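Local structure of putative MCP-type signal transduction protein (Campylobacter jejuni subsp. jejuni serotype O:2, 4WY9) at residues A[97-102]-A[124-129]; A[202-207]-A[283-288]; A[252-257]-A[266-271]. The protein probably senses chemotactic signals in the periplasm through a tandem-PAS domain and passes them on as a methyl-accepting chemoreceptor. All coordinates share one frame; numbering follows the deposited sequence. Where two conformers were deposited one is given.

Contact 1 (A[97-102]-A[124-129]); sequences FNTQSG and ASDEIA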
ATOM      1  N   PHE A  97      21.563  -5.312   9.512  1.00  7.52           N
ATOM      2  CA  PHE A  97      21.579  -4.160   8.609  1.00  7.17           C
ATOM      3  C   PHE A  97      22.165  -4.486   7.240  1.00  7.58           C
ATOM      4  O   PHE A  97      22.226  -3.611   6.380  1.00  8.98           O
ATOM      5  CB  PHE A  97      22.364  -3.006   9.212  1.00  8.09           C
ATOM      6  CG  PHE A  97      21.805  -2.439  10.487  1.00  8.96           C
ATOM      7  CD1 PHE A  97      20.471  -2.629  10.846  1.00  9.81           C
ATOM      8  CD2 PHE A  97      22.603  -1.686  11.322  1.00 10.29           C
ATOM      9  CE1 PHE A  97      19.977  -2.084  11.998  1.00 11.77           C
ATOM     10  CE2 PHE A  97      22.130  -1.125  12.476  1.00 12.35           C
ATOM     11  CZ  PHE A  97      20.801  -1.330  12.839  1.00 12.61           C
ATOM     12  N   ASN A  98      22.637  -5.715   7.041  1.00  7.52           N
ATOM     13  CA  ASN A  98      23.311  -6.066   5.814  1.00  8.49           C
ATOM     14  C   ASN A  98      22.502  -7.089   5.012  1.00  7.89           C
ATOM     15  O   ASN A  98      22.174  -8.140   5.547  1.00  9.99           O
ATOM     16  CB  ASN A  98      24.693  -6.666   6.102  1.00 11.93           C
ATOM     17  CG  ASN A  98      25.620  -5.659   6.709  1.00 16.89           C
ATOM     18  OD1 ASN A  98      26.451  -5.049   5.969  1.00 23.16           O
ATOM     19  ND2 ASN A  98      25.553  -5.507   7.957  1.00 17.38           N
ATOM     20  N   THR A  99      22.210  -6.752   3.763  1.00  7.80           N
ATOM     21  CA  THR A  99      21.540  -7.691   2.890  1.00  8.12           C
ATOM     22  C   THR A  99      22.536  -8.741   2.406  1.00 10.59           C
ATOM     23  O   THR A  99      23.741  -8.617   2.638  1.00 11.21           O
ATOM     24  CB  THR A  99      20.886  -7.001   1.694  1.00  8.64           C
ATOM     25  OG1 THR A  99      21.926  -6.595   0.773  1.00  8.92           O
ATOM     26  CG2 THR A  99      20.048  -5.809   2.118  1.00  9.25           C
ATOM     27  N   GLN A 100      22.048  -9.716   1.678  1.00 11.61           N
ATOM     28  CA  GLN A 100      22.911 -10.779   1.168  1.00 13.61           C
ATOM     29  C   GLN A 100      23.980 -10.231   0.223  1.00 11.94           C
ATOM     30  O   GLN A 100      25.054 -10.802   0.110  1.00 14.58           O
ATOM     31  CB  GLN A 100      22.105 -11.858   0.455  1.00 17.14           C
ATOM     32  CG  GLN A 100      21.201 -12.618   1.383  1.00 25.76           C
ATOM     33  CD  GLN A 100      21.824 -13.918   1.850  1.00 37.79           C
ATOM     34  OE1 GLN A 100      22.641 -14.577   1.146  1.00 40.72           O
ATOM     35  NE2 GLN A 100      21.426 -14.341   3.034  1.00 45.92           N
ATOM     36  N   SER A 101      23.689  -9.125  -0.464  1.00 11.24           N
ATOM     37  CA  SER A 101      24.643  -8.516  -1.382  1.00 11.76           C
ATOM     38  C   SER A 101      25.377  -7.348  -0.731  1.00 11.59           C
ATOM     39  O   SER A 101      26.053  -6.572  -1.426  1.00 12.68           O
ATOM     40  CB  SER A 101      23.974  -8.060  -2.668  1.00 12.31           C
ATOM     41  OG  SER A 101      23.100  -6.981  -2.444  1.00 11.32           O
ATOM     42  N   GLY A 102      25.286  -7.226   0.587  1.00 11.34           N
ATOM     43  CA  GLY A 102      26.060  -6.223   1.313  1.00 13.08           C
ATOM     44  C   GLY A 102      25.510  -4.825   1.240  1.00 10.69           C
ATOM     45  O   GLY A 102      26.183  -3.849   1.590  1.00 13.73           O
ATOM     46  N   ALA A 124      17.542  -7.597   7.362  1.00 10.27           N
ATOM     47  CA  ALA A 124      17.253  -6.952   6.090  1.00 12.06           C
ATOM     48  C   ALA A 124      17.519  -7.829   4.904  1.00 10.15           C
ATOM     49  O   ALA A 124      18.346  -8.738   4.962  1.00 10.01           O
ATOM     50  CB  ALA A 124      18.004  -5.689   5.946  1.00 14.12           C
ATOM     51  N   SER A 125      16.833  -7.548   3.811  1.00 11.56           N
ATOM     52  CA  SER A 125      16.901  -8.337   2.632  1.00 12.74           C
ATOM     53  C   SER A 125      16.985  -7.481   1.407  1.00 10.81           C
ATOM     54  O   SER A 125      16.517  -6.342   1.403  1.00 10.33           O
ATOM     55  CB  SER A 125      15.593  -9.210   2.533  1.00 19.92           C
ATOM     56  OG  SER A 125      15.240  -9.483   1.288  1.00 24.11           O
ATOM     57  N   ASP A 126      17.579  -8.010   0.343  1.00  9.70           N
ATOM     58  CA  ASP A 126      17.629  -7.296  -0.928  1.00  8.90           C
ATOM     59  C   ASP A 126      16.257  -7.081  -1.535  1.00  8.60           C
ATOM     60  O   ASP A 126      16.106  -6.272  -2.467  1.00 10.09           O
ATOM     61  CB  ASP A 126      18.556  -8.038  -1.905  1.00 11.24           C
ATOM     62  CG  ASP A 126      20.018  -7.751  -1.588  1.00 12.58           C
ATOM     63  OD1 ASP A 126      20.353  -6.584  -1.357  1.00 11.16           O
ATOM     64  OD2 ASP A 126      20.831  -8.689  -1.565  1.00 16.29           O
ATOM     65  N   GLU A 127      15.238  -7.776  -1.043  1.00  8.16           N
ATOM     66  CA  GLU A 127      13.869  -7.531  -1.496  1.00  9.97           C
ATOM     67  C   GLU A 127      13.523  -6.055  -1.308  1.00 10.30           C
ATOM     68  O   GLU A 127      12.797  -5.463  -2.098  1.00 11.33           O
ATOM     69  CB  GLU A 127      12.898  -8.397  -0.734  1.00 13.16           C
ATOM     70  CG  GLU A 127      11.472  -8.303  -1.174  1.00 18.11           C
ATOM     71  CD  GLU A 127      10.639  -9.514  -0.754  1.00 24.24           C
ATOM     72  OE1 GLU A 127       9.978  -9.407   0.237  1.00 24.28           O
ATOM     73  OE2 GLU A 127      10.766 -10.567  -1.378  1.00 32.01           O
ATOM     74  N   ILE A 128      14.068  -5.425  -0.253  1.00  8.91           N
ATOM     75  CA  ILE A 128      13.806  -4.022  -0.007  1.00  8.14           C
ATOM     76  C   ILE A 128      14.525  -3.136  -1.040  1.00  8.62           C
ATOM     77  O   ILE A 128      13.928  -2.243  -1.641  1.00 10.06           O
ATOM     78  CB  ILE A 128      14.219  -3.612   1.414  1.00  8.37           C
ATOM     79  CG1 ILE A 128      13.420  -4.379   2.468  1.00 10.14           C
ATOM     80  CG2 ILE A 128      14.055  -2.092   1.608  1.00 10.09           C
ATOM     81  CD1 ILE A 128      11.937  -4.160   2.399  1.00  9.83           C
ATOM     82  N   ALA A 129      15.804  -3.392  -1.243  1.00  9.27           N
ATOM     83  CA  ALA A 129      16.592  -2.595  -2.149  1.00 10.82           C
ATOM     84  C   ALA A 129      16.103  -2.678  -3.576  1.00 10.95           C
ATOM     85  O   ALA A 129      16.250  -1.741  -4.349  1.00 13.87           O
ATOM     86  CB  ALA A 129      18.069  -2.970  -2.063  1.00 12.79           C
TER
HETATM   87  O   HOH W   1      19.282 -10.311   0.951  1.00 14.19           O

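Contact 2 (A[202-207]-A[283-288]); sequences QKYDGE and VTAPKY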
ATOM      1  N   GLN A 202     -20.866  -8.222   5.585  1.00 16.08           N
ATOM      2  CA  GLN A 202     -21.448  -8.858   4.372  1.00 17.00           C
ATOM      3  C   GLN A 202     -22.944  -8.628   4.340  1.00 18.24           C
ATOM      4  O   GLN A 202     -23.668  -9.191   5.162  1.00 24.72           O
ATOM      5  CB  GLN A 202     -21.095 -10.362   4.325  1.00 16.28           C
ATOM      6  CG  GLN A 202     -21.532 -11.125   3.055  1.00 18.13           C
ATOM      7  CD  GLN A 202     -20.512 -10.932   1.902  1.00 17.74           C
ATOM      8  OE1 GLN A 202     -19.725  -9.995   1.898  1.00 19.07           O
ATOM      9  NE2 GLN A 202     -20.552 -11.810   0.915  1.00 18.03           N
ATOM     10  N   LYS A 203     -23.421  -7.807   3.439  1.00 13.86           N
ATOM     11  CA  LYS A 203     -24.838  -7.453   3.401  1.00 14.48           C
ATOM     12  C   LYS A 203     -25.604  -8.328   2.450  1.00 12.84           C
ATOM     13  O   LYS A 203     -26.780  -8.607   2.699  1.00 15.54           O
ATOM     14  CB  LYS A 203     -25.015  -5.991   3.038  1.00 15.04           C
ATOM     15  CG  LYS A 203     -26.447  -5.517   3.158  1.00 20.74           C
ATOM     16  CD  LYS A 203     -26.553  -4.033   2.900  1.00 26.63           C
ATOM     17  CE  LYS A 203     -28.002  -3.594   3.032  1.00 30.28           C
ATOM     18  NZ  LYS A 203     -28.373  -3.602   4.457  1.00 34.37           N
ATOM     19  N   TYR A 204     -24.985  -8.757   1.371  1.00 11.48           N
ATOM     20  CA  TYR A 204     -25.677  -9.554   0.375  1.00 11.08           C
ATOM     21  C   TYR A 204     -24.982 -10.891   0.158  1.00 11.45           C
ATOM     22  O   TYR A 204     -23.743 -10.976   0.207  1.00 10.91           O
ATOM     23  CB  TYR A 204     -25.749  -8.818  -0.963  1.00 10.60           C
ATOM     24  CG  TYR A 204     -26.422  -7.488  -0.856  1.00 10.40           C
ATOM     25  CD1 TYR A 204     -27.797  -7.393  -0.847  1.00 12.04           C
ATOM     26  CD2 TYR A 204     -25.704  -6.289  -0.795  1.00 10.78           C
ATOM     27  CE1 TYR A 204     -28.422  -6.201  -0.727  1.00 14.19           C
ATOM     28  CE2 TYR A 204     -26.337  -5.075  -0.708  1.00 11.94           C
ATOM     29  CZ  TYR A 204     -27.714  -5.023  -0.665  1.00 12.60           C
ATOM     30  OH  TYR A 204     -28.369  -3.822  -0.546  1.00 13.90           O
ATOM     31  N   ASP A 205     -25.770 -11.907  -0.145  0.57 13.10           N
ATOM     32  CA  ASP A 205     -25.214 -13.194  -0.519  0.57 12.96           C
ATOM     33  C   ASP A 205     -24.350 -13.019  -1.769  0.57 11.24           C
ATOM     34  O   ASP A 205     -24.817 -12.494  -2.778  0.57 11.88           O
ATOM     35  CB  ASP A 205     -26.354 -14.181  -0.794  0.57 16.30           C
ATOM     36  CG  ASP A 205     -27.217 -14.452   0.433  0.57 21.81           C
ATOM     37  OD1 ASP A 205     -27.295 -13.627   1.323  0.57 22.68           O
ATOM     38  OD2 ASP A 205     -27.769 -15.555   0.520  0.57 27.00           O
ATOM     39  N   GLY A 206     -23.104 -13.471  -1.712  1.00 11.62           N
ATOM     40  CA  GLY A 206     -22.231 -13.371  -2.839  1.00 10.57           C
ATOM     41  C   GLY A 206     -21.636 -12.019  -3.079  1.00 10.72           C
ATOM     42  O   GLY A 206     -20.964 -11.803  -4.095  1.00 11.24           O
ATOM     43  N   GLU A 207     -21.837 -11.080  -2.153  1.00  8.41           N
ATOM     44  CA  GLU A 207     -21.230  -9.763  -2.251  1.00  8.87           C
ATOM     45  C   GLU A 207     -19.707  -9.879  -2.346  1.00  8.12           C
ATOM     46  O   GLU A 207     -19.100 -10.614  -1.573  1.00 10.85           O
ATOM     47  CB  GLU A 207     -21.613  -8.908  -1.051  1.00  9.41           C
ATOM     48  CG  GLU A 207     -20.868  -7.610  -0.898  1.00  9.10           C
ATOM     49  CD  GLU A 207     -21.314  -6.796   0.291  1.00  9.10           C
ATOM     50  OE1 GLU A 207     -22.340  -7.155   0.917  1.00 10.79           O
ATOM     51  OE2 GLU A 207     -20.624  -5.785   0.618  1.00 10.46           O
ATOM     52  N   VAL A 283     -17.501  -2.790  -4.877  1.00  6.42           N
ATOM     53  CA  VAL A 283     -18.372  -3.658  -4.109  1.00  6.29           C
ATOM     54  C   VAL A 283     -19.545  -4.083  -4.974  1.00  6.08           C
ATOM     55  O   VAL A 283     -20.167  -3.241  -5.644  1.00  7.49           O
ATOM     56  CB  VAL A 283     -18.884  -3.008  -2.800  1.00  6.60           C
ATOM     57  CG1 VAL A 283     -19.804  -3.957  -2.052  1.00  8.33           C
ATOM     58  CG2 VAL A 283     -17.720  -2.634  -1.917  1.00  7.99           C
ATOM     59  N   THR A 284     -19.847  -5.374  -4.969  1.00  7.69           N
ATOM     60  CA  THR A 284     -20.931  -5.914  -5.762  1.00  8.79           C
ATOM     61  C   THR A 284     -22.057  -6.485  -4.926  1.00  9.85           C
ATOM     62  O   THR A 284     -21.886  -6.839  -3.741  1.00 12.66           O
ATOM     63  CB  THR A 284     -20.451  -7.010  -6.679  1.00 11.39           C
ATOM     64  OG1 THR A 284     -20.153  -8.173  -5.912  1.00 11.88           O
ATOM     65  CG2 THR A 284     -19.259  -6.583  -7.492  1.00 14.77           C
ATOM     66  N   ALA A 285     -23.226  -6.590  -5.566  1.00  9.20           N
ATOM     67  CA  ALA A 285     -24.393  -7.313  -5.062  1.00  9.86           C
ATOM     68  C   ALA A 285     -24.987  -8.088  -6.224  1.00  9.12           C
ATOM     69  O   ALA A 285     -25.499  -7.480  -7.156  1.00  9.16           O
ATOM     70  CB  ALA A 285     -25.417  -6.362  -4.463  1.00 11.33           C
ATOM     71  N   PRO A 286     -24.890  -9.440  -6.205  1.00 10.06           N
ATOM     72  CA  PRO A 286     -25.584 -10.213  -7.267  1.00  9.62           C
ATOM     73  C   PRO A 286     -27.047  -9.842  -7.325  1.00  8.50           C
ATOM     74  O   PRO A 286     -27.710  -9.765  -6.283  1.00  9.28           O
ATOM     75  CB  PRO A 286     -25.378 -11.671  -6.848  1.00 10.63           C
ATOM     76  CG  PRO A 286     -24.109 -11.625  -6.062  1.00 12.06           C
ATOM     77  CD  PRO A 286     -24.162 -10.333  -5.295  1.00 10.93           C
ATOM     78  N   LYS A 287     -27.571  -9.644  -8.529  1.00  8.93           N
ATOM     79  CA  LYS A 287     -28.971  -9.207  -8.661  1.00  9.80           C
ATOM     80  C   LYS A 287     -29.912 -10.221  -8.073  1.00 10.70           C
ATOM     81  O   LYS A 287     -30.911  -9.889  -7.431  1.00 11.71           O
ATOM     82  CB  LYS A 287     -29.306  -8.903 -10.109  1.00 10.58           C
ATOM     83  CG  LYS A 287     -28.568  -7.721 -10.674  1.00 11.92           C
ATOM     84  CD  LYS A 287     -28.748  -7.517 -12.136  1.00 14.05           C
ATOM     85  CE  LYS A 287     -27.954  -6.403 -12.700  1.00 14.38           C
ATOM     86  NZ  LYS A 287     -27.901  -6.329 -14.127  1.00 17.63           N
ATOM     87  N   TYR A 288     -29.615 -11.504  -8.250  1.00 10.94           N
ATOM     88  CA  TYR A 288     -30.493 -12.544  -7.711  1.00 13.24           C
ATOM     89  C   TYR A 288     -30.525 -12.463  -6.169  1.00 12.94           C
ATOM     90  O   TYR A 288     -31.584 -12.665  -5.561  1.00 15.28           O
ATOM     91  CB  TYR A 288     -30.010 -13.932  -8.139  1.00 14.44           C
ATOM     92  CG  TYR A 288     -30.969 -14.999  -7.776  1.00 15.74           C
ATOM     93  CD1 TYR A 288     -32.019 -15.357  -8.631  1.00 16.98           C
ATOM     94  CD2 TYR A 288     -30.872 -15.670  -6.551  1.00 17.01           C
ATOM     95  CE1 TYR A 288     -32.917 -16.327  -8.277  1.00 18.90           C
ATOM     96  CE2 TYR A 288     -31.790 -16.649  -6.194  1.00 21.24           C
ATOM     97  CZ  TYR A 288     -32.793 -16.988  -7.056  1.00 20.58           C
ATOM     98  OH  TYR A 288     -33.727 -17.969  -6.731  1.00 23.37           O
TER

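Contact 3 (A[252-257]-A[266-271]); sequences NGVFNY and YAAINS. With ACT (acetate ion), chain B.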
ATOM      1  N   ASN A 252     -16.378   7.698  -9.927  1.00 14.56           N
ATOM      2  CA  ASN A 252     -17.312   6.976  -9.078  1.00 14.48           C
ATOM      3  C   ASN A 252     -18.535   6.614  -9.870  1.00 15.05           C
ATOM      4  O   ASN A 252     -18.882   7.295 -10.835  1.00 19.45           O
ATOM      5  CB  ASN A 252     -17.742   7.788  -7.845  1.00 13.33           C
ATOM      6  CG  ASN A 252     -16.574   8.256  -6.982  1.00 13.95           C
ATOM      7  OD1 ASN A 252     -15.484   7.716  -7.040  1.00 15.02           O
ATOM      8  ND2 ASN A 252     -16.809   9.277  -6.177  1.00 16.38           N
ATOM      9  N   GLY A 253     -19.245   5.572  -9.463  1.00 11.36           N
ATOM     10  CA  GLY A 253     -20.534   5.277 -10.087  1.00 11.45           C
ATOM     11  C   GLY A 253     -21.039   3.920  -9.702  1.00  9.20           C
ATOM     12  O   GLY A 253     -20.361   3.164  -9.006  1.00  9.60           O
ATOM     13  N   VAL A 254     -22.249   3.586 -10.118  0.64  9.07           N
ATOM     14  CA  VAL A 254     -22.841   2.282  -9.910  0.64  7.69           C
ATOM     15  C   VAL A 254     -23.327   1.719 -11.226  0.64  8.70           C
ATOM     16  O   VAL A 254     -24.064   2.379 -11.962  0.64 11.63           O
ATOM     17  CB  VAL A 254     -24.018   2.316  -8.884  0.64 10.12           C
ATOM     18  CG1 VAL A 254     -24.348   0.845  -8.501  0.64 13.26           C
ATOM     19  CG2 VAL A 254     -23.635   3.082  -7.645  0.64  8.16           C
ATOM     20  N   PHE A 255     -22.942   0.488 -11.498  1.00  8.58           N
ATOM     21  CA  PHE A 255     -23.060  -0.113 -12.796  1.00  9.57           C
ATOM     22  C   PHE A 255     -23.674  -1.497 -12.751  1.00  9.34           C
ATOM     23  O   PHE A 255     -23.563  -2.200 -11.750  1.00 10.48           O
ATOM     24  CB  PHE A 255     -21.654  -0.216 -13.450  1.00 11.15           C
ATOM     25  CG  PHE A 255     -20.919   1.067 -13.473  1.00 12.60           C
ATOM     26  CD1 PHE A 255     -21.186   2.017 -14.412  1.00 16.45           C
ATOM     27  CD2 PHE A 255     -19.984   1.349 -12.492  1.00 12.84           C
ATOM     28  CE1 PHE A 255     -20.537   3.231 -14.423  1.00 15.94           C
ATOM     29  CE2 PHE A 255     -19.312   2.561 -12.484  1.00 14.47           C
ATOM     30  CZ  PHE A 255     -19.584   3.497 -13.456  1.00 16.37           C
ATOM     31  N   ASN A 256     -24.278  -1.905 -13.848  1.00  9.00           N
ATOM     32  CA  ASN A 256     -24.510  -3.313 -14.099  1.00  9.83           C
ATOM     33  C   ASN A 256     -23.165  -3.960 -14.363  1.00  9.72           C
ATOM     34  O   ASN A 256     -22.339  -3.408 -15.098  1.00 11.20           O
ATOM     35  CB  ASN A 256     -25.463  -3.506 -15.277  1.00 11.88           C
ATOM     36  CG  ASN A 256     -26.935  -3.221 -14.918  1.00 14.66           C
ATOM     37  OD1 ASN A 256     -27.258  -2.504 -13.963  1.00 23.24           O
ATOM     38  ND2 ASN A 256     -27.809  -3.719 -15.713  1.00 21.64           N
ATOM     39  N   TYR A 257     -22.931  -5.127 -13.797  1.00  9.69           N
ATOM     40  CA  TYR A 257     -21.613  -5.747 -13.825  1.00  8.22           C
ATOM     41  C   TYR A 257     -21.724  -7.251 -13.756  1.00  9.95           C
ATOM     42  O   TYR A 257     -22.390  -7.775 -12.902  1.00 11.85           O
ATOM     43  CB  TYR A 257     -20.804  -5.237 -12.614  1.00  8.71           C
ATOM     44  CG  TYR A 257     -19.423  -5.838 -12.435  1.00  8.46           C
ATOM     45  CD1 TYR A 257     -18.367  -5.442 -13.236  1.00  8.86           C
ATOM     46  CD2 TYR A 257     -19.176  -6.780 -11.434  1.00  8.24           C
ATOM     47  CE1 TYR A 257     -17.116  -5.968 -13.071  1.00  8.56           C
ATOM     48  CE2 TYR A 257     -17.905  -7.312 -11.260  1.00  7.96           C
ATOM     49  CZ  TYR A 257     -16.891  -6.914 -12.092  1.00  7.11           C
ATOM     50  OH  TYR A 257     -15.637  -7.449 -11.954  1.00  9.17           O
ATOM     51  N   TYR A 266     -25.127  -5.769  -9.455  1.00  7.36           N
ATOM     52  CA  TYR A 266     -24.900  -4.342  -9.348  1.00  7.29           C
ATOM     53  C   TYR A 266     -23.512  -4.153  -8.755  1.00  7.13           C
ATOM     54  O   TYR A 266     -23.110  -4.897  -7.859  1.00  7.86           O
ATOM     55  CB  TYR A 266     -25.952  -3.662  -8.476  1.00  7.95           C
ATOM     56  CG  TYR A 266     -27.358  -3.812  -9.018  1.00  7.83           C
ATOM     57  CD1 TYR A 266     -27.736  -3.161 -10.167  1.00  9.19           C
ATOM     58  CD2 TYR A 266     -28.302  -4.583  -8.352  1.00  9.04           C
ATOM     59  CE1 TYR A 266     -29.021  -3.305 -10.693  1.00  9.14           C
ATOM     60  CE2 TYR A 266     -29.568  -4.725  -8.853  1.00  8.85           C
ATOM     61  CZ  TYR A 266     -29.937  -4.077 -10.017  1.00  8.97           C
ATOM     62  OH  TYR A 266     -31.212  -4.230 -10.503  1.00 10.26           O
ATOM     63  N   ALA A 267     -22.773  -3.161  -9.234  1.00  9.43           N
ATOM     64  CA  ALA A 267     -21.426  -2.878  -8.718  1.00 10.39           C
ATOM     65  C   ALA A 267     -21.250  -1.408  -8.511  1.00 10.53           C
ATOM     66  O   ALA A 267     -21.530  -0.628  -9.428  1.00 15.81           O
ATOM     67  CB  ALA A 267     -20.351  -3.393  -9.653  1.00 12.96           C
ATOM     68  N   ALA A 268     -20.718  -1.018  -7.364  1.00  7.15           N
ATOM     69  CA  ALA A 268     -20.349   0.352  -7.139  1.00  7.31           C
ATOM     70  C   ALA A 268     -18.842   0.501  -7.105  1.00  6.97           C
ATOM     71  O   ALA A 268     -18.128  -0.389  -6.606  1.00  7.12           O
ATOM     72  CB  ALA A 268     -20.940   0.883  -5.861  1.00  9.60           C
ATOM     73  N   ILE A 269     -18.371   1.633  -7.605  1.00  6.82           N
ATOM     74  CA  ILE A 269     -16.968   2.020  -7.569  1.00  7.99           C
ATOM     75  C   ILE A 269     -16.854   3.325  -6.827  1.00  7.79           C
ATOM     76  O   ILE A 269     -17.606   4.259  -7.104  1.00  8.25           O
ATOM     77  CB  ILE A 269     -16.355   2.202  -8.994  1.00 10.92           C
ATOM     78  CG1 ILE A 269     -16.435   0.898  -9.767  1.00 14.92           C
ATOM     79  CG2 ILE A 269     -14.941   2.731  -8.975  1.00 14.31           C
ATOM     80  CD1 ILE A 269     -15.645  -0.141  -9.202  1.00 16.97           C
ATOM     81  N   ASN A 270     -15.894   3.413  -5.910  1.00  8.17           N
ATOM     82  CA  ASN A 270     -15.500   4.695  -5.363  1.00  7.45           C
ATOM     83  C   ASN A 270     -13.989   4.809  -5.545  1.00  7.89           C
ATOM     84  O   ASN A 270     -13.223   3.997  -4.995  1.00  8.97           O
ATOM     85  CB  ASN A 270     -15.904   4.853  -3.897  1.00  8.60           C
ATOM     86  CG  ASN A 270     -15.672   6.234  -3.391  1.00  9.80           C
ATOM     87  OD1 ASN A 270     -14.533   6.654  -3.216  1.00 11.30           O
ATOM     88  ND2 ASN A 270     -16.740   6.992  -3.199  1.00 11.37           N
ATOM     89  N   SER A 271     -13.583   5.756  -6.357  1.00  9.31           N
ATOM     90  CA  SER A 271     -12.210   5.996  -6.708  1.00  9.53           C
ATOM     91  C   SER A 271     -11.610   7.083  -5.870  1.00 10.90           C
ATOM     92  O   SER A 271     -12.247   8.102  -5.603  1.00 13.42           O
ATOM     93  CB  SER A 271     -12.089   6.351  -8.196  1.00 11.00           C
ATOM     94  OG  SER A 271     -12.436   5.266  -9.009  1.00 12.09           O
TER
HETATM   95  C   ACT B 401     -14.930  -9.742  -9.531  1.00 10.17           C
HETATM   96  O   ACT B 401     -14.497 -10.858  -9.121  1.00 11.61           O
HETATM   97  OXT ACT B 401     -15.517  -9.713 -10.650  1.00  9.46           O
HETATM   98  CH3 ACT B 401     -14.708  -8.499  -8.743  1.00 10.85           C
HETATM   99  O   HOH W   2     -14.331   9.455  -4.578  1.00 25.11           O

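Contact 1 (A[97-102]-A[124-129])
Thr99 and Asp126 join a loop of the first PDC sensor (Cache) domain, whose type I beta turn runs from Thr99 to Gly102 ahead of strand 104-110, to the start of a short, weakly bonded helix at about 126-129. The tight side is made by Thr99. Its CG2 lies 3.6 Å from Ser125 C, and the side chains of Thr99 and Ala124 both touch Val105 of strand 104-110, so this flank is buried against the sheet. With chi1 at 73°, OG1 sits between the backbone N and carbonyl carbon of its own residue and faces the carboxylate: it donates to Asp126 OD1 at 2.6 Å, approaching from 42° off the plane of the carboxylate. The same OG1 also bonds Lys103 N.

The solvent side, with Gln100 and Ser101, is looser. Ser101 N gives Asp126 OD2 only a weak bond of 3.1 Å (134° at the hydrogen), and Ser101 OG lies 3.0 Å from both Asp126 OD1 and OD2, a weak contact with either. A water fills in where the backbones do not meet directly, accepting from Gln100 N and from Asp126 N, each at 2.9 Å. The helix start is capped by Ser125, whose OG accepts from Glu127 N at 2.9 Å.

Contact 2 (A[202-207]-A[283-288])
Tyr204 turns one face of its ring to Ala285 and the other to its neighbour Lys203. Ala285 CB lies 4.0 Å from the ring centroid and 26° off the ring normal, a CH-pi contact displaced toward the CD2 side, while Lys203 CG, near the rim of the opposite face, completes the sandwich.

Glu207 is extended, with CG anti to the backbone N (chi1 170°), and lies over Thr284 O and Val283. CG approaches Thr284 O at 3.1 Å, and OE2 meets Val283 CG1 at 3.3 Å where the two side chains pass at a slant. OE1 serves its own loop, accepting from Lys203 N at 2.8 Å, on the syn side but tilted out of the carboxylate plane, and from Tyr204 N at 3.1 Å, nearly along the C-O axis. These two bonds fix the rotation of the group: the side chain of the last residue of the type II beta turn, Tyr204 to Glu207, folds back on the amides at its start, bracing the turn from within. Thr284 O, buried here, finds no conventional donor; it is met by C-H groups, Glu207 CG and a CA-H...O contact from Glu207 CA at 3.3 Å.

Pro286 brings its ring against the outer end of the turn, CD standing 3.4 Å from Asp205 O, with CG beside the carbonyl of Gly206.

The segments join the loop that enters strand 209-213 to the end of strand 277-286, just where helix 287-291 begins at the N-cap residue Pro286. Thr284 OG1 accepts from Leu208 N, the residue just before strand 209-213, and Ser289 of helix 287-291 bonds Asp205 O. The long helix 8-51 closes the side beyond, with Ile15 on Tyr204 and Lys203 and Leu16 on Val283.

Contact 3 (A[252-257]-A[266-271])
Phe255 and Ala267 form a hydrogen-bonded antiparallel pair in which both exchanges are short: Phe255 N reaches Ala267 O at 2.7 Å, in the carbonyl plane, and Ala267 N reaches Phe255 O at 2.8 Å. Two residues along, Gly253 and Ile269 repeat the pattern less evenly. Ile269 N donates to Gly253 O at 2.9 Å, almost in line with the carbonyl, whereas Gly253 N stretches to Ile269 O at 3.2 Å. The carbonyls of Gly253, Phe255 and Ala267 also receive CA-H...O contacts, from Ala268, Tyr266 and Val254 respectively.

Just ahead of strand 253-258, a side chain takes over from the backbone. Asn252 OD1 accepts from Ser271 N at 2.8 Å, the donor tilted 26° from the carbonyl plane. The amide of Asn252 is stacked beside that of Asn270. Its ND2 donates to a water 3.0 Å away, which also lies within reach of Asn270 OD1 and Ser271 O but cannot serve every acceptor around it at once. Ser271 OG is satisfied by Lys251 O.

At the other end Tyr257, its CG anti to the backbone N (chi1 177°), packs CB against Ala267 CB at 3.5 Å and carries its hydroxyl to an acetate, donating to OXT at 2.6 Å. Ser260 OG and His221 NE2 also hydrogen-bond that ion, which probably came from the crystallisation liquor. The Tyr266 hydroxyl bonds Thr9 of helix 8-51, on the face shared with Val254 and Ala268; Phe255, on the other face, lies under helix 241-249.

Strands 253-258 and 264-274, with short-segment axes at 147°, make a beta hairpin at one edge of a five-stranded antiparallel sheet of order 2-1-5-4-3, as in PAS-type sensor modules.

Contacts 2 and 3 belong to one sheet and lie about 13 Å apart between centres. They are stitched directly: strands 264-274 and 277-286 are neighbours, with Ala285 N 2.9 Å from Tyr266 O and Ala268 N 2.9 Å from Val283 O, both probable hydrogen bonds. The acetate lies beside both, held by Tyr257 of contact 3 and about 5 Å from the side chain of Thr284 in contact 2. Contact 1 lies across the chain's centre, about 44 Å from contact 2 and 42 Å from contact 3 between centres, with nearest atoms about 29 and 27 Å away. That separation fits two PAS modules in series, contact 1 in the first and the others in the second.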